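Local coordinates for putative branched-chain amino acid transport system substrate-binding protein (Rhodopseudomonas palustris, PDB 3TX6), which probably serves as the periplasmic solute-binding component of an ABC transporter, binding lignin-derived aromatic acids such as p-coumaric acid and related compounds, at residues I135-Y140 against K165-E170; A189-I194 against R213-L218; S237-L242 against T352-K357. All blocks are in the same frame, centred on the assembly; numbering follows the deposited sequence.

Interaction 1: residues I135-Y140 against K165-E170; sequences IKTVGY and KIVAEE
Val138 is held through both its backbone N and its backbone O by the strand of residues 165-170. Its N donates to Lys165 O at 2.9 Å, and its O receives Val167 N at 3.0 Å. Lys165 N also reaches Lys136 O. The ladder resumes further on, where Tyr140 N donates to Ala168 O and Glu170 N donates to Tyr140 O at 2.8 Å. The two strands run in parallel fashion, and the axes of these short strand segments are 40° apart.

The side chain of Tyr140 can be followed outward. Its CB lies 4.0 Å from Ala168 O. CG stands anti to the backbone N (chi1 -177°), a torsion that lays the ring alongside Glu169, whose side chain points the same way. CD2 meets Glu169 CG at 4.2 Å, and this methylene sits at the ring edge, near its plane. Beyond that the ring leaves the partner strand. It meets Phe152 of helix 146-161, and its OH makes a weak hydrogen bond to Gly148 O. The carboxylate of Glu169 turns to Arg171 in a salt bridge.

Val138 lies on the same sheet face as Tyr140. Its CG1 packs alongside Ile166 CG1 at 3.8 Å. Thr137, on the other face, is met by Val167 CG1, which touches its CB and CG2, the latter at 3.9 Å. Thr137 OG1 is used elsewhere, by Asp192 N.

Helix 146-161 connects the two strands and covers the face of Val138 and Tyr140. The arrangement is a beta-alpha-beta crossover, the repeating element of the alpha/beta lobes of periplasmic binding proteins.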
ATOM      1  N   ILE A 135     -21.515  -6.014 -15.233  1.00 24.65           N
ATOM      2  CA  ILE A 135     -20.534  -5.194 -15.936  1.00 24.34           C
ATOM      3  C   ILE A 135     -19.924  -6.020 -17.056  1.00 21.55           C
ATOM      4  O   ILE A 135     -19.283  -7.038 -16.781  1.00 24.24           O
ATOM      5  CB  ILE A 135     -19.420  -4.721 -15.016  1.00 26.04           C
ATOM      6  CG1 ILE A 135     -20.033  -4.048 -13.790  1.00 26.98           C
ATOM      7  CG2 ILE A 135     -18.438  -3.816 -15.788  1.00 26.69           C
ATOM      8  CD1 ILE A 135     -20.834  -2.845 -14.132  1.00 23.18           C
ATOM      9  N   LYS A 136     -20.090  -5.570 -18.293  1.00 24.62           N
ATOM     10  CA  LYS A 136     -19.472  -6.242 -19.454  1.00 23.08           C
ATOM     11  C   LYS A 136     -18.318  -5.432 -20.031  1.00 21.85           C
ATOM     12  O   LYS A 136     -17.274  -5.975 -20.359  1.00 28.12           O
ATOM     13  CB  LYS A 136     -20.509  -6.500 -20.543  1.00 27.52           C
ATOM     14  CG  LYS A 136     -21.672  -7.372 -20.072  1.00 29.70           C
ATOM     15  CD  LYS A 136     -22.805  -7.511 -21.105  1.00 36.50           C
ATOM     16  CE  LYS A 136     -23.977  -8.300 -20.518  1.00 34.16           C
ATOM     17  NZ  LYS A 136     -25.103  -7.444 -20.084  1.00 42.87           N
ATOM     18  N   THR A 137     -18.518  -4.126 -20.166  1.00 24.04           N
ATOM     19  CA  THR A 137     -17.510  -3.237 -20.744  1.00 22.38           C
ATOM     20  C   THR A 137     -16.883  -2.409 -19.617  1.00 22.66           C
ATOM     21  O   THR A 137     -17.588  -2.056 -18.632  1.00 23.03           O
ATOM     22  CB  THR A 137     -18.085  -2.326 -21.822  1.00 24.40           C
ATOM     23  OG1 THR A 137     -19.193  -1.566 -21.263  1.00 26.72           O
ATOM     24  CG2 THR A 137     -18.540  -3.189 -23.022  1.00 28.11           C
ATOM     25  N   VAL A 138     -15.599  -2.091 -19.767  1.00 21.38           N
ATOM     26  CA  VAL A 138     -14.874  -1.388 -18.718  1.00 19.84           C
ATOM     27  C   VAL A 138     -13.933  -0.361 -19.373  1.00 20.41           C
ATOM     28  O   VAL A 138     -13.354  -0.592 -20.442  1.00 24.65           O
ATOM     29  CB  VAL A 138     -14.079  -2.349 -17.797  1.00 21.98           C
ATOM     30  CG1 VAL A 138     -12.956  -3.013 -18.587  1.00 27.74           C
ATOM     31  CG2 VAL A 138     -13.513  -1.595 -16.567  1.00 26.90           C
ATOM     32  N   GLY A 139     -13.863   0.812 -18.777  1.00 21.06           N
ATOM     33  CA  GLY A 139     -12.846   1.780 -19.191  1.00 21.27           C
ATOM     34  C   GLY A 139     -11.846   1.963 -18.041  1.00 20.52           C
ATOM     35  O   GLY A 139     -12.141   1.657 -16.898  1.00 22.79           O
ATOM     36  N   TYR A 140     -10.663   2.418 -18.386  1.00 23.29           N
ATOM     37  CA  TYR A 140      -9.561   2.684 -17.419  1.00 22.50           C
ATOM     38  C   TYR A 140      -9.056   4.091 -17.547  1.00 24.21           C
ATOM     39  O   TYR A 140      -8.865   4.594 -18.665  1.00 25.32           O
ATOM     40  CB  TYR A 140      -8.392   1.779 -17.739  1.00 23.20           C
ATOM     41  CG  TYR A 140      -7.221   1.915 -16.766  1.00 19.02           C
ATOM     42  CD1 TYR A 140      -7.322   1.451 -15.462  1.00 17.75           C
ATOM     43  CD2 TYR A 140      -5.994   2.483 -17.165  1.00 20.23           C
ATOM     44  CE1 TYR A 140      -6.241   1.554 -14.575  1.00 19.22           C
ATOM     45  CE2 TYR A 140      -4.945   2.638 -16.271  1.00 22.21           C
ATOM     46  CZ  TYR A 140      -5.056   2.129 -14.987  1.00 18.34           C
ATOM     47  OH  TYR A 140      -4.041   2.224 -14.072  1.00 21.18           O
ATOM     48  N   LYS A 165     -14.489  -6.526 -21.207  1.00 22.02           N
ATOM     49  CA  LYS A 165     -13.974  -5.987 -22.468  1.00 23.21           C
ATOM     50  C   LYS A 165     -13.542  -4.557 -22.214  1.00 22.93           C
ATOM     51  O   LYS A 165     -14.352  -3.726 -21.804  1.00 23.93           O
ATOM     52  CB  LYS A 165     -15.053  -6.005 -23.563  1.00 28.54           C
ATOM     53  CG  LYS A 165     -14.556  -5.601 -24.958  1.00 30.93           C
ATOM     54  CD  LYS A 165     -15.697  -5.530 -25.986  1.00 36.98           C
ATOM     55  CE  LYS A 165     -15.248  -4.954 -27.334  1.00 46.02           C
ATOM     56  NZ  LYS A 165     -16.349  -4.202 -27.993  1.00 52.73           N
ATOM     57  N   ILE A 166     -12.268  -4.274 -22.455  1.00 24.17           N
ATOM     58  CA  ILE A 166     -11.754  -2.921 -22.283  1.00 24.61           C
ATOM     59  C   ILE A 166     -12.063  -2.090 -23.515  1.00 23.86           C
ATOM     60  O   ILE A 166     -11.611  -2.411 -24.617  1.00 28.38           O
ATOM     61  CB  ILE A 166     -10.249  -2.910 -22.060  1.00 24.50           C
ATOM     62  CG1 ILE A 166      -9.897  -3.687 -20.788  1.00 27.27           C
ATOM     63  CG2 ILE A 166      -9.750  -1.476 -21.934  1.00 26.38           C
ATOM     64  CD1 ILE A 166      -8.406  -3.955 -20.686  1.00 29.39           C
ATOM     65  N   VAL A 167     -12.868  -1.053 -23.324  1.00 24.46           N
ATOM     66  CA  VAL A 167     -13.314  -0.215 -24.437  1.00 25.35           C
ATOM     67  C   VAL A 167     -12.687   1.165 -24.470  1.00 26.57           C
ATOM     68  O   VAL A 167     -12.913   1.952 -25.408  1.00 29.79           O
ATOM     69  CB  VAL A 167     -14.861  -0.120 -24.488  1.00 28.55           C
ATOM     70  CG1 VAL A 167     -15.451  -1.517 -24.626  1.00 32.31           C
ATOM     71  CG2 VAL A 167     -15.431   0.615 -23.260  1.00 30.90           C
ATOM     72  N   ALA A 168     -11.862   1.456 -23.467  1.00 26.84           N
ATOM     73  CA  ALA A 168     -11.212   2.729 -23.391  1.00 31.74           C
ATOM     74  C   ALA A 168     -10.101   2.686 -22.348  1.00 26.69           C
ATOM     75  O   ALA A 168     -10.290   2.137 -21.237  1.00 26.72           O
ATOM     76  CB  ALA A 168     -12.228   3.840 -23.041  1.00 32.24           C
ATOM     77  N   GLU A 169      -8.984   3.335 -22.690  1.00 28.24           N
ATOM     78  CA  GLU A 169      -7.825   3.446 -21.807  1.00 26.59           C
ATOM     79  C   GLU A 169      -7.281   4.861 -21.881  1.00 30.78           C
ATOM     80  O   GLU A 169      -6.842   5.292 -22.953  1.00 34.50           O
ATOM     81  CB  GLU A 169      -6.715   2.482 -22.209  1.00 29.56           C
ATOM     82  CG  GLU A 169      -5.481   2.602 -21.300  1.00 26.72           C
ATOM     83  CD  GLU A 169      -4.158   2.169 -21.949  1.00 33.33           C
ATOM     84  OE1 GLU A 169      -4.160   1.746 -23.121  1.00 35.49           O
ATOM     85  OE2 GLU A 169      -3.101   2.290 -21.283  1.00 29.35           O
ATOM     86  N   GLU A 170      -7.300   5.558 -20.747  1.00 27.84           N
ATOM     87  CA  GLU A 170      -6.767   6.906 -20.650  1.00 33.28           C
ATOM     88  C   GLU A 170      -5.814   7.004 -19.473  1.00 30.36           C
ATOM     89  O   GLU A 170      -5.999   6.337 -18.434  1.00 28.29           O
ATOM     90  CB  GLU A 170      -7.912   7.896 -20.454  1.00 30.52           C
ATOM     91  CG  GLU A 170      -8.932   7.917 -21.622  1.00 30.33           C
ATOM     92  CD  GLU A 170      -8.365   8.597 -22.858  1.00 30.91           C
ATOM     93  OE1 GLU A 170      -7.613   9.599 -22.692  1.00 40.22           O
ATOM     94  OE2 GLU A 170      -8.678   8.146 -23.977  1.00 39.33           O
TER

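Interaction 2: residues A189-I194 against R213-L218; sequences ANPDAI and RGYKGL. With ACY (acetic acid), chain F.
Tyr215 OH donates to Pro191 O at 2.7 Å, the shortest hydrogen bond between the two segments. The hydroxyl comes from above the carbonyl plane, 54° out of it. The bond fixes the end of a buried ring against the loop that leads into strand 193-197.

Ile194 covers one face of this ring. Its CD1 sits 3.6 Å from the centroid of the Tyr215 ring and only 12° off the normal, a CH-pi contact over the centre. The opposite face rests on the backbone N of Gly217. The ring is thus sandwiched between a methyl and a peptide. A chi1 of -175° swings the ring away from its own N and across to Pro191. There CD of the proline lies 4.2 Å from Tyr215 CE1.

Asn190 reaches the same loop through water. Its OD1 accepts from a water at 2.7 Å, and that water accepts from Lys216 N. The amide plane stands nearly perpendicular to the Tyr215 ring. On its other branch, Asn190 ND2 donates to OXT of an acetic acid at 2.9 Å, in an almost straight bond. That molecule probably came from the crystallisation liquor.

The parallel pairing of the strands starts at Ala193 and Leu218. Ile194 N donates to Leu218 O at 3.0 Å, while the bond from Leu218 N to Asp192 O is weak.

Gly214 ends helix 200-213 in a Schellman motif. Tyr215 and Ile194 both touch Leu210 of that helix, and Tyr215 also touches Val187 of helix 180-189. The contact joins these helix ends to the starts of strands 193-197 and 218-221.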
ATOM      1  N   ALA A 189     -17.562   6.803 -24.506  1.00 44.81           N
ATOM      2  CA  ALA A 189     -17.498   5.354 -24.692  1.00 37.82           C
ATOM      3  C   ALA A 189     -18.512   4.654 -23.791  1.00 33.38           C
ATOM      4  O   ALA A 189     -18.920   3.538 -24.070  1.00 43.36           O
ATOM      5  CB  ALA A 189     -16.090   4.856 -24.405  1.00 41.04           C
ATOM      6  N   ASN A 190     -18.882   5.309 -22.694  1.00 28.18           N
ATOM      7  CA  ASN A 190     -19.950   4.844 -21.764  1.00 31.87           C
ATOM      8  C   ASN A 190     -19.837   3.348 -21.447  1.00 34.71           C
ATOM      9  O   ASN A 190     -20.799   2.580 -21.620  1.00 34.75           O
ATOM     10  CB  ASN A 190     -21.392   5.237 -22.201  1.00 35.55           C
ATOM     11  CG  ASN A 190     -22.427   5.045 -21.065  1.00 42.49           C
ATOM     12  OD1 ASN A 190     -22.113   5.193 -19.859  1.00 34.48           O
ATOM     13  ND2 ASN A 190     -23.658   4.697 -21.438  1.00 44.12           N
ATOM     14  N   PRO A 191     -18.658   2.948 -20.942  1.00 30.09           N
ATOM     15  CA  PRO A 191     -18.491   1.576 -20.488  1.00 28.44           C
ATOM     16  C   PRO A 191     -19.410   1.340 -19.304  1.00 26.99           C
ATOM     17  O   PRO A 191     -19.840   2.326 -18.647  1.00 31.02           O
ATOM     18  CB  PRO A 191     -17.028   1.522 -20.077  1.00 27.36           C
ATOM     19  CG  PRO A 191     -16.704   2.919 -19.686  1.00 26.59           C
ATOM     20  CD  PRO A 191     -17.482   3.788 -20.621  1.00 32.13           C
ATOM     21  N   ASP A 192     -19.755   0.087 -19.061  1.00 26.51           N
ATOM     22  CA  ASP A 192     -20.565  -0.269 -17.891  1.00 26.47           C
ATOM     23  C   ASP A 192     -19.914   0.130 -16.550  1.00 29.43           C
ATOM     24  O   ASP A 192     -20.635   0.410 -15.561  1.00 28.41           O
ATOM     25  CB  ASP A 192     -20.855  -1.764 -17.883  1.00 25.53           C
ATOM     26  CG  ASP A 192     -21.633  -2.214 -19.080  1.00 28.20           C
ATOM     27  OD1 ASP A 192     -22.376  -1.385 -19.685  1.00 36.04           O
ATOM     28  OD2 ASP A 192     -21.503  -3.428 -19.395  1.00 27.47           O
ATOM     29  N   ALA A 193     -18.576   0.111 -16.496  1.00 25.63           N
ATOM     30  CA  ALA A 193     -17.826   0.432 -15.271  1.00 22.77           C
ATOM     31  C   ALA A 193     -16.523   1.143 -15.672  1.00 21.77           C
ATOM     32  O   ALA A 193     -16.040   1.014 -16.799  1.00 22.70           O
ATOM     33  CB  ALA A 193     -17.550  -0.812 -14.429  1.00 23.95           C
ATOM     34  N   ILE A 194     -15.967   1.960 -14.778  1.00 23.34           N
ATOM     35  CA  ILE A 194     -14.630   2.507 -15.014  1.00 24.85           C
ATOM     36  C   ILE A 194     -13.767   2.204 -13.795  1.00 25.75           C
ATOM     37  O   ILE A 194     -14.237   2.300 -12.671  1.00 22.60           O
ATOM     38  CB  ILE A 194     -14.654   4.018 -15.263  1.00 25.74           C
ATOM     39  CG1 ILE A 194     -15.293   4.316 -16.621  1.00 23.27           C
ATOM     40  CG2 ILE A 194     -13.243   4.628 -15.244  1.00 26.06           C
ATOM     41  CD1 ILE A 194     -15.725   5.747 -16.808  1.00 25.93           C
ATOM     42  N   ARG A 213     -19.836  14.839 -15.039  1.00 31.12           N
ATOM     43  CA  ARG A 213     -20.021  14.769 -16.526  1.00 34.90           C
ATOM     44  C   ARG A 213     -21.193  13.891 -16.904  1.00 28.94           C
ATOM     45  O   ARG A 213     -21.591  13.825 -18.069  1.00 48.71           O
ATOM     46  CB  ARG A 213     -18.756  14.206 -17.168  1.00 35.47           C
ATOM     47  CG  ARG A 213     -18.777  13.946 -18.674  1.00 44.07           C
ATOM     48  CD  ARG A 213     -18.450  15.202 -19.444  1.00 43.47           C
ATOM     49  NE  ARG A 213     -18.841  15.095 -20.849  1.00 61.34           N
ATOM     50  CZ  ARG A 213     -18.818  16.099 -21.732  1.00 49.63           C
ATOM     51  NH1 ARG A 213     -18.416  17.324 -21.366  1.00 67.25           N
ATOM     52  NH2 ARG A 213     -19.197  15.885 -23.001  1.00 54.08           N
ATOM     53  N   GLY A 214     -21.732  13.189 -15.920  1.00 32.04           N
ATOM     54  CA  GLY A 214     -22.928  12.414 -16.134  1.00 33.29           C
ATOM     55  C   GLY A 214     -22.645  10.951 -16.370  1.00 35.27           C
ATOM     56  O   GLY A 214     -23.524  10.274 -16.874  1.00 39.07           O
ATOM     57  N   TYR A 215     -21.464  10.448 -15.952  1.00 36.75           N
ATOM     58  CA  TYR A 215     -21.230   9.034 -15.988  1.00 33.31           C
ATOM     59  C   TYR A 215     -22.144   8.320 -14.944  1.00 30.13           C
ATOM     60  O   TYR A 215     -22.191   8.732 -13.770  1.00 32.44           O
ATOM     61  CB  TYR A 215     -19.741   8.728 -15.734  1.00 29.14           C
ATOM     62  CG  TYR A 215     -19.451   7.262 -15.897  1.00 30.31           C
ATOM     63  CD1 TYR A 215     -19.665   6.624 -17.137  1.00 31.52           C
ATOM     64  CD2 TYR A 215     -19.080   6.487 -14.809  1.00 29.36           C
ATOM     65  CE1 TYR A 215     -19.454   5.272 -17.281  1.00 29.64           C
ATOM     66  CE2 TYR A 215     -18.853   5.122 -14.945  1.00 24.49           C
ATOM     67  CZ  TYR A 215     -19.038   4.526 -16.192  1.00 24.49           C
ATOM     68  OH  TYR A 215     -18.837   3.180 -16.295  1.00 24.80           O
ATOM     69  N   LYS A 216     -22.845   7.261 -15.372  1.00 29.11           N
ATOM     70  CA  LYS A 216     -23.802   6.549 -14.513  1.00 30.01           C
ATOM     71  C   LYS A 216     -23.395   5.168 -14.104  1.00 27.94           C
ATOM     72  O   LYS A 216     -24.036   4.544 -13.235  1.00 37.18           O
ATOM     73  CB  LYS A 216     -25.185   6.451 -15.177  1.00 38.60           C
ATOM     74  CG  LYS A 216     -26.096   7.651 -14.951  1.00 52.30           C
ATOM     75  CD  LYS A 216     -25.545   8.881 -15.653  1.00 52.62           C
ATOM     76  CE  LYS A 216     -26.626   9.753 -16.284  1.00 53.62           C
ATOM     77  NZ  LYS A 216     -26.058  10.549 -17.394  1.00 44.89           N
ATOM     78  N   GLY A 217     -22.325   4.673 -14.717  1.00 25.93           N
ATOM     79  CA  GLY A 217     -21.836   3.331 -14.420  1.00 30.13           C
ATOM     80  C   GLY A 217     -21.182   3.215 -13.067  1.00 23.05           C
ATOM     81  O   GLY A 217     -20.985   4.227 -12.357  1.00 28.40           O
ATOM     82  N   LEU A 218     -20.897   1.961 -12.693  1.00 25.71           N
ATOM     83  CA  LEU A 218     -20.155   1.693 -11.481  1.00 20.09           C
ATOM     84  C   LEU A 218     -18.716   2.222 -11.609  1.00 23.22           C
ATOM     85  O   LEU A 218     -18.087   2.089 -12.661  1.00 26.39           O
ATOM     86  CB  LEU A 218     -20.197   0.206 -11.089  1.00 23.14           C
ATOM     87  CG  LEU A 218     -21.555  -0.403 -10.667  1.00 22.28           C
ATOM     88  CD1 LEU A 218     -21.438  -1.888 -10.304  1.00 28.36           C
ATOM     89  CD2 LEU A 218     -22.142   0.392  -9.489  1.00 28.19           C
TER
HETATM   90  C   ACY F 388     -26.545   5.268 -18.824  1.00 40.63           C
HETATM   91  O   ACY F 388     -27.451   4.850 -18.058  1.00 55.24           O
HETATM   92  OXT ACY F 388     -25.753   4.499 -19.434  1.00 66.39           O
HETATM   93  CH3 ACY F 388     -26.389   6.743 -19.014  1.00 45.62           C
HETATM   94  O   HOH W   1     -23.323   6.760 -18.019  1.00 34.72           O

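Interaction 3: residues S237-L242 against T352-K357; sequences SAEGVL and TVKDGK
A type II turn from Ala238 to Val241 faces the end of strand 349-354, and Gly240 N donates to Val353 O at 2.9 Å, nearly straight and in the carbonyl plane. The turn is closed from within by Val241 N bonding to Ala238 O. Gly240 has positive phi (80°), an angle that suits a residue without a side chain. The facing segment turns back just after the contact, in a type I' turn from Lys354 to Lys357.

Thr352 makes the second bond across. Its OG1 donates to Val241 O at 2.6 Å, tilted 29° from the carbonyl plane. With chi1 at -167° the hydroxyl lies beside the residue's own carbonyl carbon, opposite its N, and is directed at Val241 O. Thr352 CA also brings its hydrogen to Val241 O, at 3.0 Å, so two groups of one residue meet the same oxygen. Leu242 lies beside Thr352 and points the same way, its CD1 4.1 Å from Thr352 CB. Replacing Thr352 by a valine would probably leave Val241 O without its hydroxyl donor, and the turn held less firmly to the strand.

Val353 points the other way, into the turn. Its CG2 meets Val241 CG1 at 3.5 Å, and its CB lies 3.3 Å from Ala238 O. CG1 is the branch that faces Ala238 CB. The N of Val353 is buried here and has no partner in the model. At the outer side Lys354 bends its chain so that NZ approaches Glu239 OE2 at 3.9 Å, a long salt bridge.

Helix 228-234 adds Ile231 against Val353 and Phe230 against Ala238. Val241 also touches Gln207 of helix 200-213. Strand 218-221 pairs with Leu242, and strand 357-360 with Thr352.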
ATOM      1  N   SER A 237     -19.966  12.608  -4.788  1.00 25.80           N
ATOM      2  CA  SER A 237     -19.555  11.771  -5.901  1.00 23.00           C
ATOM      3  C   SER A 237     -18.961  10.369  -5.503  1.00 23.10           C
ATOM      4  O   SER A 237     -18.893   9.487  -6.333  1.00 26.99           O
ATOM      5  CB  SER A 237     -18.534  12.554  -6.793  1.00 28.14           C
ATOM      6  OG  SER A 237     -17.276  12.457  -6.172  1.00 45.49           O
ATOM      7  N   ALA A 238     -18.529  10.171  -4.273  1.00 25.67           N
ATOM      8  CA  ALA A 238     -17.968   8.888  -3.813  1.00 21.38           C
ATOM      9  C   ALA A 238     -19.070   7.883  -3.535  1.00 20.54           C
ATOM     10  O   ALA A 238     -18.757   6.703  -3.366  1.00 23.57           O
ATOM     11  CB  ALA A 238     -17.144   9.113  -2.527  1.00 27.77           C
ATOM     12  N   GLU A 239     -20.347   8.312  -3.506  1.00 23.90           N
ATOM     13  CA  GLU A 239     -21.429   7.399  -3.122  1.00 24.41           C
ATOM     14  C   GLU A 239     -21.379   6.169  -4.021  1.00 20.46           C
ATOM     15  O   GLU A 239     -21.238   6.297  -5.214  1.00 24.05           O
ATOM     16  CB  GLU A 239     -22.780   8.142  -3.218  1.00 25.87           C
ATOM     17  CG  GLU A 239     -24.064   7.320  -3.009  1.00 35.04           C
ATOM     18  CD  GLU A 239     -24.552   6.566  -4.279  1.00 40.79           C
ATOM     19  OE1 GLU A 239     -24.954   7.143  -5.389  1.00 31.41           O
ATOM     20  OE2 GLU A 239     -24.554   5.346  -4.119  1.00 29.15           O
ATOM     21  N   GLY A 240     -21.455   4.973  -3.424  1.00 22.04           N
ATOM     22  CA  GLY A 240     -21.589   3.733  -4.207  1.00 20.45           C
ATOM     23  C   GLY A 240     -20.328   3.184  -4.813  1.00 21.81           C
ATOM     24  O   GLY A 240     -20.378   2.146  -5.478  1.00 22.93           O
ATOM     25  N   VAL A 241     -19.201   3.881  -4.596  1.00 22.33           N
ATOM     26  CA  VAL A 241     -17.911   3.472  -5.162  1.00 22.02           C
ATOM     27  C   VAL A 241     -17.628   2.100  -4.632  1.00 23.20           C
ATOM     28  O   VAL A 241     -18.102   1.717  -3.504  1.00 23.09           O
ATOM     29  CB  VAL A 241     -16.780   4.486  -4.813  1.00 25.74           C
ATOM     30  CG1 VAL A 241     -16.382   4.395  -3.340  1.00 26.38           C
ATOM     31  CG2 VAL A 241     -15.540   4.337  -5.723  1.00 26.56           C
ATOM     32  N   LEU A 242     -16.914   1.310  -5.425  1.00 21.25           N
ATOM     33  CA  LEU A 242     -16.366   0.043  -4.899  1.00 19.45           C
ATOM     34  C   LEU A 242     -14.871   0.235  -4.831  1.00 21.10           C
ATOM     35  O   LEU A 242     -14.253   0.722  -5.775  1.00 24.40           O
ATOM     36  CB  LEU A 242     -16.675  -1.125  -5.839  1.00 21.93           C
ATOM     37  CG  LEU A 242     -18.117  -1.604  -5.970  1.00 21.32           C
ATOM     38  CD1 LEU A 242     -18.817  -1.762  -4.595  1.00 25.18           C
ATOM     39  CD2 LEU A 242     -18.811  -0.577  -6.864  1.00 23.15           C
ATOM     40  N   THR A 352     -17.572  -0.078   0.117  1.00 26.51           N
ATOM     41  CA  THR A 352     -18.306   0.921  -0.612  1.00 23.21           C
ATOM     42  C   THR A 352     -18.464   2.156   0.296  1.00 25.19           C
ATOM     43  O   THR A 352     -18.023   2.150   1.439  1.00 28.49           O
ATOM     44  CB  THR A 352     -19.652   0.340  -1.142  1.00 23.17           C
ATOM     45  OG1 THR A 352     -20.211   1.226  -2.091  1.00 24.54           O
ATOM     46  CG2 THR A 352     -20.664   0.054   0.000  1.00 30.45           C
ATOM     47  N   VAL A 353     -19.038   3.222  -0.259  1.00 22.95           N
ATOM     48  CA  VAL A 353     -19.349   4.459   0.465  1.00 23.39           C
ATOM     49  C   VAL A 353     -20.861   4.646   0.487  1.00 25.71           C
ATOM     50  O   VAL A 353     -21.503   4.686  -0.574  1.00 26.53           O
ATOM     51  CB  VAL A 353     -18.640   5.637  -0.197  1.00 23.62           C
ATOM     52  CG1 VAL A 353     -19.083   6.939   0.444  1.00 27.98           C
ATOM     53  CG2 VAL A 353     -17.130   5.491  -0.060  1.00 26.64           C
ATOM     54  N   LYS A 354     -21.427   4.700   1.709  1.00 24.32           N
ATOM     55  CA  LYS A 354     -22.841   5.001   1.894  1.00 25.83           C
ATOM     56  C   LYS A 354     -22.977   6.027   3.019  1.00 30.33           C
ATOM     57  O   LYS A 354     -22.374   5.864   4.076  1.00 30.48           O
ATOM     58  CB  LYS A 354     -23.649   3.738   2.279  1.00 33.82           C
ATOM     59  CG  LYS A 354     -23.503   2.520   1.363  1.00 36.11           C
ATOM     60  CD  LYS A 354     -23.997   2.758  -0.068  1.00 40.97           C
ATOM     61  CE  LYS A 354     -25.513   2.702  -0.195  1.00 38.52           C
ATOM     62  NZ  LYS A 354     -25.858   2.694  -1.639  1.00 54.38           N
ATOM     63  N   ASP A 355     -23.797   7.051   2.799  1.00 28.68           N
ATOM     64  CA  ASP A 355     -24.003   8.140   3.782  1.00 30.87           C
ATOM     65  C   ASP A 355     -22.666   8.730   4.205  1.00 32.55           C
ATOM     66  O   ASP A 355     -22.471   9.096   5.389  1.00 33.07           O
ATOM     67  CB  ASP A 355     -24.787   7.641   5.010  1.00 35.52           C
ATOM     68  CG  ASP A 355     -26.079   6.958   4.618  1.00 34.70           C
ATOM     69  OD1 ASP A 355     -26.953   7.673   4.070  1.00 44.72           O
ATOM     70  OD2 ASP A 355     -26.196   5.721   4.829  1.00 45.51           O
ATOM     71  N   GLY A 356     -21.751   8.809   3.225  1.00 33.39           N
ATOM     72  CA  GLY A 356     -20.492   9.538   3.370  1.00 34.41           C
ATOM     73  C   GLY A 356     -19.429   8.791   4.165  1.00 31.88           C
ATOM     74  O   GLY A 356     -18.442   9.398   4.575  1.00 37.50           O
ATOM     75  N   LYS A 357     -19.684   7.504   4.449  1.00 30.36           N
ATOM     76  CA  LYS A 357     -18.803   6.658   5.211  1.00 27.72           C
ATOM     77  C   LYS A 357     -18.532   5.347   4.457  1.00 28.64           C
ATOM     78  O   LYS A 357     -19.367   4.852   3.703  1.00 28.39           O
ATOM     79  CB  LYS A 357     -19.424   6.323   6.588  1.00 30.34           C
ATOM     80  CG  LYS A 357     -19.901   7.529   7.386  1.00 40.29           C
ATOM     81  CD  LYS A 357     -18.749   8.379   7.878  1.00 40.39           C
ATOM     82  CE  LYS A 357     -19.253   9.634   8.593  1.00 47.36           C
ATOM     83  NZ  LYS A 357     -20.330   9.364   9.603  1.00 52.64           N
TER

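All three contacts lie on one seven-stranded mixed sheet and follow in series along the chain. Interaction 1 pairs the outermost strand 165-172 with 137-143. Interaction 2 lies at 193-197 and 218-221, where 193-197 is the other neighbour of 137-143; its centre is 9 Å from that of interaction 1. The two touch directly: Lys136 N and Thr137 OG1 probably bond to Asp192. Interaction 3 lies further across, where the loop leading into 242-245 meets the end of the antiparallel strand 349-354. Its centre is 16 Å from interaction 2 and 22 Å from interaction 1, and it touches neither. It brings residues near the C-terminus back to the sheet, so distant parts of the chain build one lobe.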